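Local coordinates for chromosome-partitioning protein Spo0J (Thermus thermophilus HB27, PDB 1VZ0) that probably takes part in chromosome partitioning, binding the centromere-like DNA site parS as a ParB-family protein and stimulating the ATPase Soj, at residues C[50-55]-C[83-87]; C[59-64]-C[76-81]; C[105-110]-C[129-135]. All blocks are in the same frame, centred on the assembly; numbering follows the deposited sequence.

Interactions 1 and 2 lie within the ParB N-terminal domain; interaction 3 joins it to the helix-turn-helix region. Interactions 1 and 2 share helix 78-86, and their centres are about 11 Å apart: helix 38-57 packs on it in interaction 1, while the entry to strand 63-68 meets its first turn in interaction 2. Along the chain interaction 2 is nested within the loop that interaction 1 closes, and Leu50 and Ile54 touch Leu60, so the two contacts are continuous. Interaction 3 follows in series, its centre about 30 Å from that of interaction 1 and about 21 Å from that of interaction 2; there helix 101-114 meets helix 120-132. All three also touch the second subunit.

Interaction 1: residues C[50-55]-C[83-87]; sequences LADSIR and AALMA
Ala51 and Ala83 bring two helices of the ParB N-terminal domain, 38-57 and 78-86, to within 4.4 Å, CA to CA. In this helix-helix packing only methyl groups stand between the helices where Ala51 faces Ala83, so the backbones come close there. The CB of Ala51 sits against the CB of Met86 at 3.6 Å and also lies close to the carbonyl O of Ala83. That O already accepts the N-H of Ala87 within its own helix, so an apolar methyl beside it is tolerable.

Ile54 is the larger group pushed into this surface. Its CG1 stands between the backbone N and the carbonyl carbon (chi1 66°), and the chain then runs extended, carrying CD1 over the backbone of the opposite helix. There CD1 comes 3.3 Å from the CA of Ala84, tighter than usual for two carbons, while CG1 rests on the CB of Ala87 at 3.4 Å. The small side chains of Ala83, Ala84 and Ala87 suit this close approach. At the other end of the contact, CD1 of Leu50 closes on the CB of Ala83 at 3.9 Å.

Arg55 lies at the solvent-exposed margin of the contact. Its aliphatic CG touches the CB of Ala87 at 3.5 Å, and one face of its guanidinium lies over the CA of Ala87, offset toward the rim. Arg55 NH2 forms a salt bridge with Asp52 OD2 (2.7 Å), its hydrogen bond weak in angle, which draws the guanidinium toward its own helix.

Leu47 reaches Ala83 and Met86, Leu60 lies against Leu50 and Ile54, and Lys48 gives Asp52 a further charged partner at OD1. Leu28 of the second subunit packs on Ala84, and on helix 38-57 the OG of Ser53 is hydrogen-bonded to OE1 of Glu163 of that same subunit.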
ATOM      1  N   LEU C  50       0.415  16.905  -6.985  1.00 35.48           N
ATOM      2  CA  LEU C  50       1.673  17.281  -6.345  1.00 36.46           C
ATOM      3  C   LEU C  50       2.503  18.065  -7.355  1.00 35.60           C
ATOM      4  O   LEU C  50       3.151  19.047  -7.012  1.00 33.89           O
ATOM      5  CB  LEU C  50       2.463  16.043  -5.905  1.00 34.26           C
ATOM      6  CG  LEU C  50       3.339  16.158  -4.648  1.00 34.60           C
ATOM      7  CD1 LEU C  50       4.495  15.180  -4.774  1.00 33.04           C
ATOM      8  CD2 LEU C  50       3.869  17.565  -4.468  1.00 33.24           C
ATOM      9  N   ALA C  51       2.479  17.613  -8.601  1.00 36.26           N
ATOM     10  CA  ALA C  51       3.218  18.263  -9.673  1.00 39.57           C
ATOM     11  C   ALA C  51       2.716  19.681  -9.942  1.00 42.80           C
ATOM     12  O   ALA C  51       3.512  20.606 -10.100  1.00 44.88           O
ATOM     13  CB  ALA C  51       3.121  17.433 -10.947  1.00 36.13           C
ATOM     14  N   ASP C  52       1.398  19.843 -10.003  1.00 44.53           N
ATOM     15  CA  ASP C  52       0.796  21.151 -10.264  1.00 48.88           C
ATOM     16  C   ASP C  52       1.214  22.163  -9.206  1.00 48.74           C
ATOM     17  O   ASP C  52       1.500  23.315  -9.517  1.00 53.41           O
ATOM     18  CB  ASP C  52      -0.735  21.043 -10.277  1.00 50.29           C
ATOM     19  CG  ASP C  52      -1.261  20.274 -11.477  1.00 54.20           C
ATOM     20  OD1 ASP C  52      -2.375  19.715 -11.376  1.00 57.64           O
ATOM     21  OD2 ASP C  52      -0.572  20.236 -12.521  1.00 56.08           O
ATOM     22  N   SER C  53       1.246  21.719  -7.956  1.00 49.40           N
ATOM     23  CA  SER C  53       1.611  22.584  -6.848  1.00 47.81           C
ATOM     24  C   SER C  53       3.075  23.010  -6.864  1.00 51.43           C
ATOM     25  O   SER C  53       3.391  24.146  -6.507  1.00 53.36           O
ATOM     26  CB  SER C  53       1.297  21.894  -5.523  1.00 45.92           C
ATOM     27  OG  SER C  53       1.660  22.715  -4.426  1.00 46.93           O
ATOM     28  N   ILE C  54       3.974  22.115  -7.269  1.00 51.07           N
ATOM     29  CA  ILE C  54       5.386  22.473  -7.288  1.00 52.52           C
ATOM     30  C   ILE C  54       5.774  23.310  -8.504  1.00 52.34           C
ATOM     31  O   ILE C  54       6.830  23.935  -8.511  1.00 49.45           O
ATOM     32  CB  ILE C  54       6.302  21.229  -7.205  1.00 53.09           C
ATOM     33  CG1 ILE C  54       6.159  20.381  -8.463  1.00 54.07           C
ATOM     34  CG2 ILE C  54       5.956  20.419  -5.966  1.00 50.84           C
ATOM     35  CD1 ILE C  54       7.073  19.186  -8.478  1.00 56.45           C
ATOM     36  N   ARG C  55       4.932  23.325  -9.534  1.00 54.68           N
ATOM     37  CA  ARG C  55       5.229  24.142 -10.705  1.00 60.39           C
ATOM     38  C   ARG C  55       5.288  25.584 -10.226  1.00 62.47           C
ATOM     39  O   ARG C  55       6.012  26.412 -10.779  1.00 63.50           O
ATOM     40  CB  ARG C  55       4.128  24.050 -11.766  1.00 60.82           C
ATOM     41  CG  ARG C  55       4.237  22.904 -12.747  1.00 61.04           C
ATOM     42  CD  ARG C  55       3.406  23.220 -13.981  1.00 63.62           C
ATOM     43  NE  ARG C  55       3.187  22.060 -14.839  1.00 65.53           N
ATOM     44  CZ  ARG C  55       2.461  21.001 -14.494  1.00 68.41           C
ATOM     45  NH1 ARG C  55       2.311  19.989 -15.340  1.00 68.73           N
ATOM     46  NH2 ARG C  55       1.884  20.951 -13.301  1.00 69.84           N
ATOM     47  N   ALA C  83       7.249  14.091  -9.716  1.00 37.23           N
ATOM     48  CA  ALA C  83       6.344  15.228  -9.779  1.00 39.18           C
ATOM     49  C   ALA C  83       7.130  16.437 -10.285  1.00 40.21           C
ATOM     50  O   ALA C  83       6.594  17.282 -10.998  1.00 43.60           O
ATOM     51  CB  ALA C  83       5.753  15.515  -8.403  1.00 36.87           C
ATOM     52  N   ALA C  84       8.405  16.509  -9.918  1.00 40.14           N
ATOM     53  CA  ALA C  84       9.256  17.612 -10.346  1.00 40.94           C
ATOM     54  C   ALA C  84       9.423  17.554 -11.857  1.00 43.25           C
ATOM     55  O   ALA C  84       9.480  18.588 -12.527  1.00 43.61           O
ATOM     56  CB  ALA C  84      10.606  17.525  -9.664  1.00 40.17           C
ATOM     57  N   LEU C  85       9.507  16.337 -12.386  1.00 42.39           N
ATOM     58  CA  LEU C  85       9.637  16.149 -13.822  1.00 45.90           C
ATOM     59  C   LEU C  85       8.356  16.627 -14.502  1.00 45.61           C
ATOM     60  O   LEU C  85       8.406  17.411 -15.448  1.00 45.67           O
ATOM     61  CB  LEU C  85       9.892  14.674 -14.146  1.00 44.30           C
ATOM     62  CG  LEU C  85      11.311  14.173 -13.860  1.00 46.19           C
ATOM     63  CD1 LEU C  85      11.386  12.667 -14.011  1.00 45.94           C
ATOM     64  CD2 LEU C  85      12.271  14.837 -14.818  1.00 47.78           C
ATOM     65  N   MET C  86       7.211  16.156 -14.011  1.00 46.50           N
ATOM     66  CA  MET C  86       5.919  16.556 -14.563  1.00 47.02           C
ATOM     67  C   MET C  86       5.756  18.074 -14.513  1.00 47.95           C
ATOM     68  O   MET C  86       5.231  18.681 -15.446  1.00 49.65           O
ATOM     69  CB  MET C  86       4.769  15.905 -13.782  1.00 47.01           C
ATOM     70  CG  MET C  86       4.281  14.575 -14.341  1.00 45.96           C
ATOM     71  SD  MET C  86       2.737  14.060 -13.563  1.00 48.11           S
ATOM     72  CE  MET C  86       1.658  15.345 -14.128  1.00 44.98           C
ATOM     73  N   ALA C  87       6.209  18.678 -13.418  1.00 48.19           N
ATOM     74  CA  ALA C  87       6.111  20.121 -13.225  1.00 48.29           C
ATOM     75  C   ALA C  87       6.962  20.893 -14.232  1.00 50.83           C
ATOM     76  O   ALA C  87       6.800  22.105 -14.401  1.00 49.52           O
ATOM     77  CB  ALA C  87       6.524  20.480 -11.808  1.00 44.46           C
TER

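Interaction 2: residues C[59-64]-C[76-81]; sequences LLQPLL and AGERRY
Leu64 N donates to Ala76 O at 3.1 Å with a nearly straight N-H (164°), and Ala76 N returns a bond to Leu64 O. This hydrogen-bonded antiparallel pair joins strand 63-68 to strand 71-76, with the CB atoms of Leu64 and Ala76 3.6 Å apart on one face. Gly77 then N-caps helix 78-86; its positive phi would jam a CB against the preceding carbonyl O.

Gly77 to Arg80 form the GERR sequence of ParB proteins, which in relatives contributes to a CTP-binding pocket. Bends at chi2 (101°) and chi3 (78°) lay the stem of Arg80 across Leu59 and Leu60 at about a right angle, while Leu63 runs alongside in the opposite direction: CB meets Leu63 CD2 at 3.5 Å, and CD lies 3.4 Å from Leu60 CG. Gln61 CB lies over one guanidinium face, and NH2 forms a salt bridge with Glu172 of the second subunit. Putting an alanine here would probably open a gap between Leu59, Leu60 and Leu63 and remove the Arg80 partner of that glutamate.

Apolar contacts along the stem probably offset the cost of burying Arg80 NE, which has no partner in the model, while NH2 is satisfied across the subunit boundary.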
ATOM      1  N   LEU C  59      10.045  22.418  -5.627  1.00 56.49           N
ATOM      2  CA  LEU C  59      10.022  21.272  -4.731  1.00 54.16           C
ATOM      3  C   LEU C  59       9.881  21.584  -3.247  1.00 54.48           C
ATOM      4  O   LEU C  59      10.512  22.496  -2.718  1.00 50.33           O
ATOM      5  CB  LEU C  59      11.263  20.406  -4.937  1.00 53.38           C
ATOM      6  CG  LEU C  59      10.977  19.020  -5.519  1.00 53.47           C
ATOM      7  CD1 LEU C  59      12.241  18.176  -5.509  1.00 49.24           C
ATOM      8  CD2 LEU C  59       9.893  18.354  -4.702  1.00 51.17           C
ATOM      9  N   LEU C  60       9.043  20.786  -2.590  1.00 56.23           N
ATOM     10  CA  LEU C  60       8.772  20.898  -1.161  1.00 56.11           C
ATOM     11  C   LEU C  60      10.036  20.645  -0.337  1.00 56.65           C
ATOM     12  O   LEU C  60      10.728  21.581   0.071  1.00 54.90           O
ATOM     13  CB  LEU C  60       7.669  19.893  -0.757  1.00 55.15           C
ATOM     14  CG  LEU C  60       7.703  18.430  -1.246  1.00 46.73           C
ATOM     15  CD1 LEU C  60       6.752  17.572  -0.431  1.00 45.09           C
ATOM     16  CD2 LEU C  60       7.322  18.369  -2.697  1.00 45.68           C
ATOM     17  N   GLN C  61      10.320  19.372  -0.085  1.00 57.14           N
ATOM     18  CA  GLN C  61      11.494  18.983   0.673  1.00 56.41           C
ATOM     19  C   GLN C  61      12.545  18.388  -0.245  1.00 53.39           C
ATOM     20  O   GLN C  61      12.234  17.892  -1.325  1.00 52.75           O
ATOM     21  CB  GLN C  61      11.119  17.988   1.772  1.00 62.50           C
ATOM     22  CG  GLN C  61      10.395  18.641   2.941  1.00 72.26           C
ATOM     23  CD  GLN C  61      11.136  19.863   3.484  1.00 77.40           C
ATOM     24  OE1 GLN C  61      11.234  20.898   2.815  1.00 79.02           O
ATOM     25  NE2 GLN C  61      11.665  19.746   4.698  1.00 79.12           N
ATOM     26  N   PRO C  62      13.812  18.431   0.180  1.00 51.30           N
ATOM     27  CA  PRO C  62      14.946  17.911  -0.586  1.00 48.59           C
ATOM     28  C   PRO C  62      14.811  16.472  -1.053  1.00 44.98           C
ATOM     29  O   PRO C  62      14.179  15.651  -0.394  1.00 46.51           O
ATOM     30  CB  PRO C  62      16.112  18.065   0.385  1.00 49.76           C
ATOM     31  CG  PRO C  62      15.708  19.215   1.231  1.00 51.69           C
ATOM     32  CD  PRO C  62      14.258  18.931   1.490  1.00 50.38           C
ATOM     33  N   LEU C  63      15.395  16.185  -2.210  1.00 43.50           N
ATOM     34  CA  LEU C  63      15.422  14.833  -2.743  1.00 41.96           C
ATOM     35  C   LEU C  63      16.707  14.288  -2.137  1.00 42.64           C
ATOM     36  O   LEU C  63      17.546  15.058  -1.678  1.00 45.39           O
ATOM     37  CB  LEU C  63      15.565  14.833  -4.262  1.00 40.59           C
ATOM     38  CG  LEU C  63      14.426  15.373  -5.120  1.00 42.82           C
ATOM     39  CD1 LEU C  63      14.822  15.297  -6.592  1.00 41.42           C
ATOM     40  CD2 LEU C  63      13.166  14.565  -4.861  1.00 47.16           C
ATOM     41  N   LEU C  64      16.872  12.976  -2.117  1.00 42.23           N
ATOM     42  CA  LEU C  64      18.094  12.412  -1.576  1.00 39.88           C
ATOM     43  C   LEU C  64      18.758  11.701  -2.742  1.00 39.10           C
ATOM     44  O   LEU C  64      18.158  10.825  -3.368  1.00 38.05           O
ATOM     45  CB  LEU C  64      17.782  11.429  -0.447  1.00 44.17           C
ATOM     46  CG  LEU C  64      18.931  11.129   0.526  1.00 50.68           C
ATOM     47  CD1 LEU C  64      18.463  10.128   1.565  1.00 51.22           C
ATOM     48  CD2 LEU C  64      20.135  10.579  -0.221  1.00 52.95           C
ATOM     49  N   ALA C  76      16.187   8.551  -2.652  1.00 30.68           N
ATOM     50  CA  ALA C  76      14.947   8.660  -1.883  1.00 31.98           C
ATOM     51  C   ALA C  76      14.091   9.826  -2.372  1.00 31.64           C
ATOM     52  O   ALA C  76      14.614  10.888  -2.696  1.00 32.62           O
ATOM     53  CB  ALA C  76      15.257   8.824  -0.399  1.00 27.00           C
ATOM     54  N   GLY C  77      12.774   9.618  -2.411  1.00 32.42           N
ATOM     55  CA  GLY C  77      11.850  10.651  -2.855  1.00 30.89           C
ATOM     56  C   GLY C  77      11.403  10.464  -4.296  1.00 32.59           C
ATOM     57  O   GLY C  77      11.350  11.419  -5.074  1.00 34.14           O
ATOM     58  N   GLU C  78      11.062   9.231  -4.653  1.00 32.08           N
ATOM     59  CA  GLU C  78      10.637   8.926  -6.011  1.00 35.24           C
ATOM     60  C   GLU C  78       9.457   9.787  -6.485  1.00 35.17           C
ATOM     61  O   GLU C  78       9.517  10.364  -7.566  1.00 36.92           O
ATOM     62  CB  GLU C  78      10.293   7.433  -6.131  1.00 34.03           C
ATOM     63  CG  GLU C  78      10.311   6.877  -7.569  1.00 41.37           C
ATOM     64  CD  GLU C  78      11.726   6.661  -8.120  1.00 46.35           C
ATOM     65  OE1 GLU C  78      12.528   6.009  -7.417  1.00 53.69           O
ATOM     66  OE2 GLU C  78      12.036   7.123  -9.250  1.00 31.89           O
ATOM     67  N   ARG C  79       8.392   9.886  -5.691  1.00 35.86           N
ATOM     68  CA  ARG C  79       7.237  10.688  -6.104  1.00 37.60           C
ATOM     69  C   ARG C  79       7.574  12.166  -6.210  1.00 38.23           C
ATOM     70  O   ARG C  79       7.117  12.861  -7.122  1.00 37.21           O
ATOM     71  CB  ARG C  79       6.057  10.473  -5.150  1.00 39.03           C
ATOM     72  CG  ARG C  79       5.179   9.307  -5.600  1.00 47.32           C
ATOM     73  CD  ARG C  79       4.048   8.985  -4.632  1.00 51.97           C
ATOM     74  NE  ARG C  79       3.010  10.014  -4.559  1.00 52.94           N
ATOM     75  CZ  ARG C  79       1.992  10.145  -5.408  1.00 50.79           C
ATOM     76  NH1 ARG C  79       1.117  11.123  -5.224  1.00 50.97           N
ATOM     77  NH2 ARG C  79       1.838   9.310  -6.431  1.00 45.21           N
ATOM     78  N   ARG C  80       8.378  12.639  -5.270  1.00 40.02           N
ATOM     79  CA  ARG C  80       8.804  14.024  -5.269  1.00 39.30           C
ATOM     80  C   ARG C  80       9.544  14.237  -6.597  1.00 38.65           C
ATOM     81  O   ARG C  80       9.299  15.202  -7.325  1.00 39.88           O
ATOM     82  CB  ARG C  80       9.749  14.261  -4.085  1.00 40.08           C
ATOM     83  CG  ARG C  80       9.454  15.514  -3.285  1.00 41.65           C
ATOM     84  CD  ARG C  80       8.699  15.236  -1.998  1.00 42.97           C
ATOM     85  NE  ARG C  80       9.565  14.715  -0.945  1.00 45.99           N
ATOM     86  CZ  ARG C  80       9.210  14.603   0.335  1.00 46.01           C
ATOM     87  NH1 ARG C  80       7.999  14.975   0.739  1.00 43.22           N
ATOM     88  NH2 ARG C  80      10.070  14.112   1.218  1.00 43.65           N
ATOM     89  N   TYR C  81      10.427  13.295  -6.913  1.00 36.27           N
ATOM     90  CA  TYR C  81      11.245  13.335  -8.122  1.00 34.34           C
ATOM     91  C   TYR C  81      10.414  13.343  -9.402  1.00 35.47           C
ATOM     92  O   TYR C  81      10.628  14.173 -10.287  1.00 37.03           O
ATOM     93  CB  TYR C  81      12.199  12.134  -8.114  1.00 28.20           C
ATOM     94  CG  TYR C  81      12.945  11.870  -9.406  1.00 31.73           C
ATOM     95  CD1 TYR C  81      14.016  12.673  -9.802  1.00 29.58           C
ATOM     96  CD2 TYR C  81      12.598  10.792 -10.219  1.00 27.07           C
ATOM     97  CE1 TYR C  81      14.723  12.404 -10.972  1.00 30.22           C
ATOM     98  CE2 TYR C  81      13.295  10.516 -11.387  1.00 26.57           C
ATOM     99  CZ  TYR C  81      14.361  11.323 -11.758  1.00 33.76           C
ATOM    100  OH  TYR C  81      15.081  11.040 -12.898  1.00 33.80           O
TER

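Interaction 3: residues C[105-110]-C[129-135]; sequences LELALV and ALLEMGL
The carboxylate of Glu106 is the flat group of this contact, and both methyls of Leu135 stand over one of its faces: CD2 lies 3.7 Å from OE1, and CD1 lies 4.0 Å from OE2. The charge itself is answered by Arg143 of helix 137-144, which forms a salt bridge with OE1. Glu106 is fully extended, CG anti to the backbone N (chi1 173°), and its side chain crosses that of Leu130 at about a right angle, CG 4.0 Å from Leu130 CD2.

Beyond the carboxylate, helices 101-114 and 120-132 pack through leucines and a methionine. Leu109 CD1 is wedged against Ala129 CB at 3.7 Å and Leu130 CD2 at 3.9 Å. Met133 SD meets Leu105 CD1 at 3.7 Å, and the bend at chi3 (53°) turns CE to Glu106 CB; a flexible thioether suits this uneven surface. Gly134, with positive phi, ends helix 120-132 in a Schellman motif, and the chain turns so that Leu135 faces Glu106.

Apolar packing thus joins helix 101-114, of the N-terminal family region, to helix 120-132, of the helix-turn-helix region, and the charged Glu106–Arg143 pair links helix 101-114 to helix 137-144 of what is probably the helix-turn-helix motif.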
ATOM      1  N   LEU C 105      20.304   0.463  -1.034  1.00 36.33           N
ATOM      2  CA  LEU C 105      19.242  -0.529  -0.947  1.00 37.08           C
ATOM      3  C   LEU C 105      18.649  -0.497   0.455  1.00 36.94           C
ATOM      4  O   LEU C 105      17.431  -0.513   0.631  1.00 38.62           O
ATOM      5  CB  LEU C 105      19.794  -1.922  -1.219  1.00 35.67           C
ATOM      6  CG  LEU C 105      18.904  -2.895  -1.991  1.00 39.03           C
ATOM      7  CD1 LEU C 105      19.380  -4.313  -1.701  1.00 34.68           C
ATOM      8  CD2 LEU C 105      17.443  -2.736  -1.594  1.00 41.18           C
ATOM      9  N   GLU C 106      19.525  -0.459   1.452  1.00 37.65           N
ATOM     10  CA  GLU C 106      19.094  -0.414   2.835  1.00 36.38           C
ATOM     11  C   GLU C 106      18.203   0.818   3.043  1.00 36.66           C
ATOM     12  O   GLU C 106      17.164   0.738   3.698  1.00 34.13           O
ATOM     13  CB  GLU C 106      20.320  -0.378   3.756  1.00 39.23           C
ATOM     14  CG  GLU C 106      20.012  -0.164   5.237  1.00 50.74           C
ATOM     15  CD  GLU C 106      21.242  -0.319   6.136  1.00 56.00           C
ATOM     16  OE1 GLU C 106      21.158   0.042   7.334  1.00 55.88           O
ATOM     17  OE2 GLU C 106      22.287  -0.805   5.649  1.00 54.64           O
ATOM     18  N   LEU C 107      18.596   1.952   2.468  1.00 33.12           N
ATOM     19  CA  LEU C 107      17.798   3.160   2.614  1.00 33.19           C
ATOM     20  C   LEU C 107      16.450   2.991   1.920  1.00 31.40           C
ATOM     21  O   LEU C 107      15.423   3.418   2.436  1.00 29.70           O
ATOM     22  CB  LEU C 107      18.531   4.377   2.038  1.00 33.95           C
ATOM     23  CG  LEU C 107      19.648   4.980   2.898  1.00 41.07           C
ATOM     24  CD1 LEU C 107      20.318   6.111   2.128  1.00 44.79           C
ATOM     25  CD2 LEU C 107      19.080   5.488   4.221  1.00 39.17           C
ATOM     26  N   ALA C 108      16.449   2.363   0.751  1.00 25.53           N
ATOM     27  CA  ALA C 108      15.200   2.163   0.024  1.00 30.20           C
ATOM     28  C   ALA C 108      14.244   1.299   0.842  1.00 30.80           C
ATOM     29  O   ALA C 108      13.049   1.583   0.928  1.00 33.42           O
ATOM     30  CB  ALA C 108      15.465   1.515  -1.326  1.00 21.57           C
ATOM     31  N   LEU C 109      14.773   0.244   1.446  1.00 30.70           N
ATOM     32  CA  LEU C 109      13.949  -0.631   2.259  1.00 29.16           C
ATOM     33  C   LEU C 109      13.432   0.114   3.482  1.00 29.25           C
ATOM     34  O   LEU C 109      12.254   0.017   3.813  1.00 27.56           O
ATOM     35  CB  LEU C 109      14.745  -1.864   2.689  1.00 23.22           C
ATOM     36  CG  LEU C 109      15.087  -2.825   1.547  1.00 26.49           C
ATOM     37  CD1 LEU C 109      16.144  -3.819   2.009  1.00 26.69           C
ATOM     38  CD2 LEU C 109      13.826  -3.544   1.069  1.00 18.74           C
ATOM     39  N   VAL C 110      14.305   0.872   4.137  1.00 32.37           N
ATOM     40  CA  VAL C 110      13.916   1.615   5.333  1.00 30.97           C
ATOM     41  C   VAL C 110      12.858   2.696   5.076  1.00 31.20           C
ATOM     42  O   VAL C 110      11.904   2.818   5.850  1.00 30.16           O
ATOM     43  CB  VAL C 110      15.161   2.247   6.030  1.00 33.02           C
ATOM     44  CG1 VAL C 110      14.731   3.209   7.136  1.00 30.61           C
ATOM     45  CG2 VAL C 110      16.026   1.139   6.629  1.00 34.94           C
ATOM     46  N   ALA C 129      14.498  -8.748   4.226  1.00 27.44           N
ATOM     47  CA  ALA C 129      15.465  -8.291   3.243  1.00 30.45           C
ATOM     48  C   ALA C 129      16.648  -7.630   3.957  1.00 33.46           C
ATOM     49  O   ALA C 129      17.799  -7.808   3.561  1.00 34.60           O
ATOM     50  CB  ALA C 129      14.812  -7.305   2.273  1.00 29.23           C
ATOM     51  N   LEU C 130      16.362  -6.868   5.010  1.00 33.61           N
ATOM     52  CA  LEU C 130      17.420  -6.200   5.755  1.00 34.99           C
ATOM     53  C   LEU C 130      18.321  -7.230   6.439  1.00 39.83           C
ATOM     54  O   LEU C 130      19.536  -7.044   6.513  1.00 38.91           O
ATOM     55  CB  LEU C 130      16.820  -5.235   6.782  1.00 32.57           C
ATOM     56  CG  LEU C 130      16.228  -3.946   6.197  1.00 32.56           C
ATOM     57  CD1 LEU C 130      15.484  -3.151   7.265  1.00 29.29           C
ATOM     58  CD2 LEU C 130      17.355  -3.119   5.597  1.00 29.19           C
ATOM     59  N   LEU C 131      17.721  -8.314   6.922  1.00 40.14           N
ATOM     60  CA  LEU C 131      18.473  -9.381   7.572  1.00 41.80           C
ATOM     61  C   LEU C 131      19.393 -10.052   6.558  1.00 42.93           C
ATOM     62  O   LEU C 131      20.549 -10.349   6.856  1.00 42.15           O
ATOM     63  CB  LEU C 131      17.533 -10.445   8.152  1.00 41.31           C
ATOM     64  CG  LEU C 131      16.635 -10.107   9.335  1.00 40.99           C
ATOM     65  CD1 LEU C 131      15.845 -11.354   9.727  1.00 41.01           C
ATOM     66  CD2 LEU C 131      17.477  -9.616  10.495  1.00 36.42           C
ATOM     67  N   GLU C 132      18.863 -10.302   5.362  1.00 41.67           N
ATOM     68  CA  GLU C 132      19.631 -10.950   4.308  1.00 42.50           C
ATOM     69  C   GLU C 132      20.818 -10.101   3.890  1.00 43.95           C
ATOM     70  O   GLU C 132      21.776 -10.598   3.300  1.00 44.86           O
ATOM     71  CB  GLU C 132      18.740 -11.226   3.097  1.00 42.95           C
ATOM     72  CG  GLU C 132      17.764 -12.362   3.315  1.00 44.86           C
ATOM     73  CD  GLU C 132      16.737 -12.468   2.215  1.00 48.60           C
ATOM     74  OE1 GLU C 132      15.959 -13.445   2.228  1.00 53.59           O
ATOM     75  OE2 GLU C 132      16.697 -11.575   1.341  1.00 50.14           O
ATOM     76  N   MET C 133      20.750  -8.815   4.201  1.00 43.33           N
ATOM     77  CA  MET C 133      21.828  -7.911   3.866  1.00 46.32           C
ATOM     78  C   MET C 133      22.865  -7.867   4.982  1.00 48.13           C
ATOM     79  O   MET C 133      23.849  -7.141   4.899  1.00 46.64           O
ATOM     80  CB  MET C 133      21.267  -6.519   3.584  1.00 45.85           C
ATOM     81  CG  MET C 133      20.655  -6.406   2.205  1.00 45.09           C
ATOM     82  SD  MET C 133      19.932  -4.818   1.906  1.00 52.79           S
ATOM     83  CE  MET C 133      21.317  -3.720   2.332  1.00 59.62           C
ATOM     84  N   GLY C 134      22.642  -8.651   6.030  1.00 48.44           N
ATOM     85  CA  GLY C 134      23.597  -8.683   7.121  1.00 49.28           C
ATOM     86  C   GLY C 134      23.187  -8.017   8.422  1.00 49.95           C
ATOM     87  O   GLY C 134      23.878  -8.169   9.431  1.00 49.97           O
ATOM     88  N   LEU C 135      22.080  -7.280   8.423  1.00 48.16           N
ATOM     89  CA  LEU C 135      21.646  -6.625   9.649  1.00 50.03           C
ATOM     90  C   LEU C 135      21.033  -7.580  10.654  1.00 52.14           C
ATOM     91  O   LEU C 135      20.641  -8.702  10.321  1.00 53.68           O
ATOM     92  CB  LEU C 135      20.637  -5.516   9.365  1.00 48.99           C
ATOM     93  CG  LEU C 135      21.178  -4.193   8.830  1.00 50.41           C
ATOM     94  CD1 LEU C 135      21.653  -4.374   7.400  1.00 53.57           C
ATOM     95  CD2 LEU C 135      20.087  -3.138   8.899  1.00 50.96           C
TER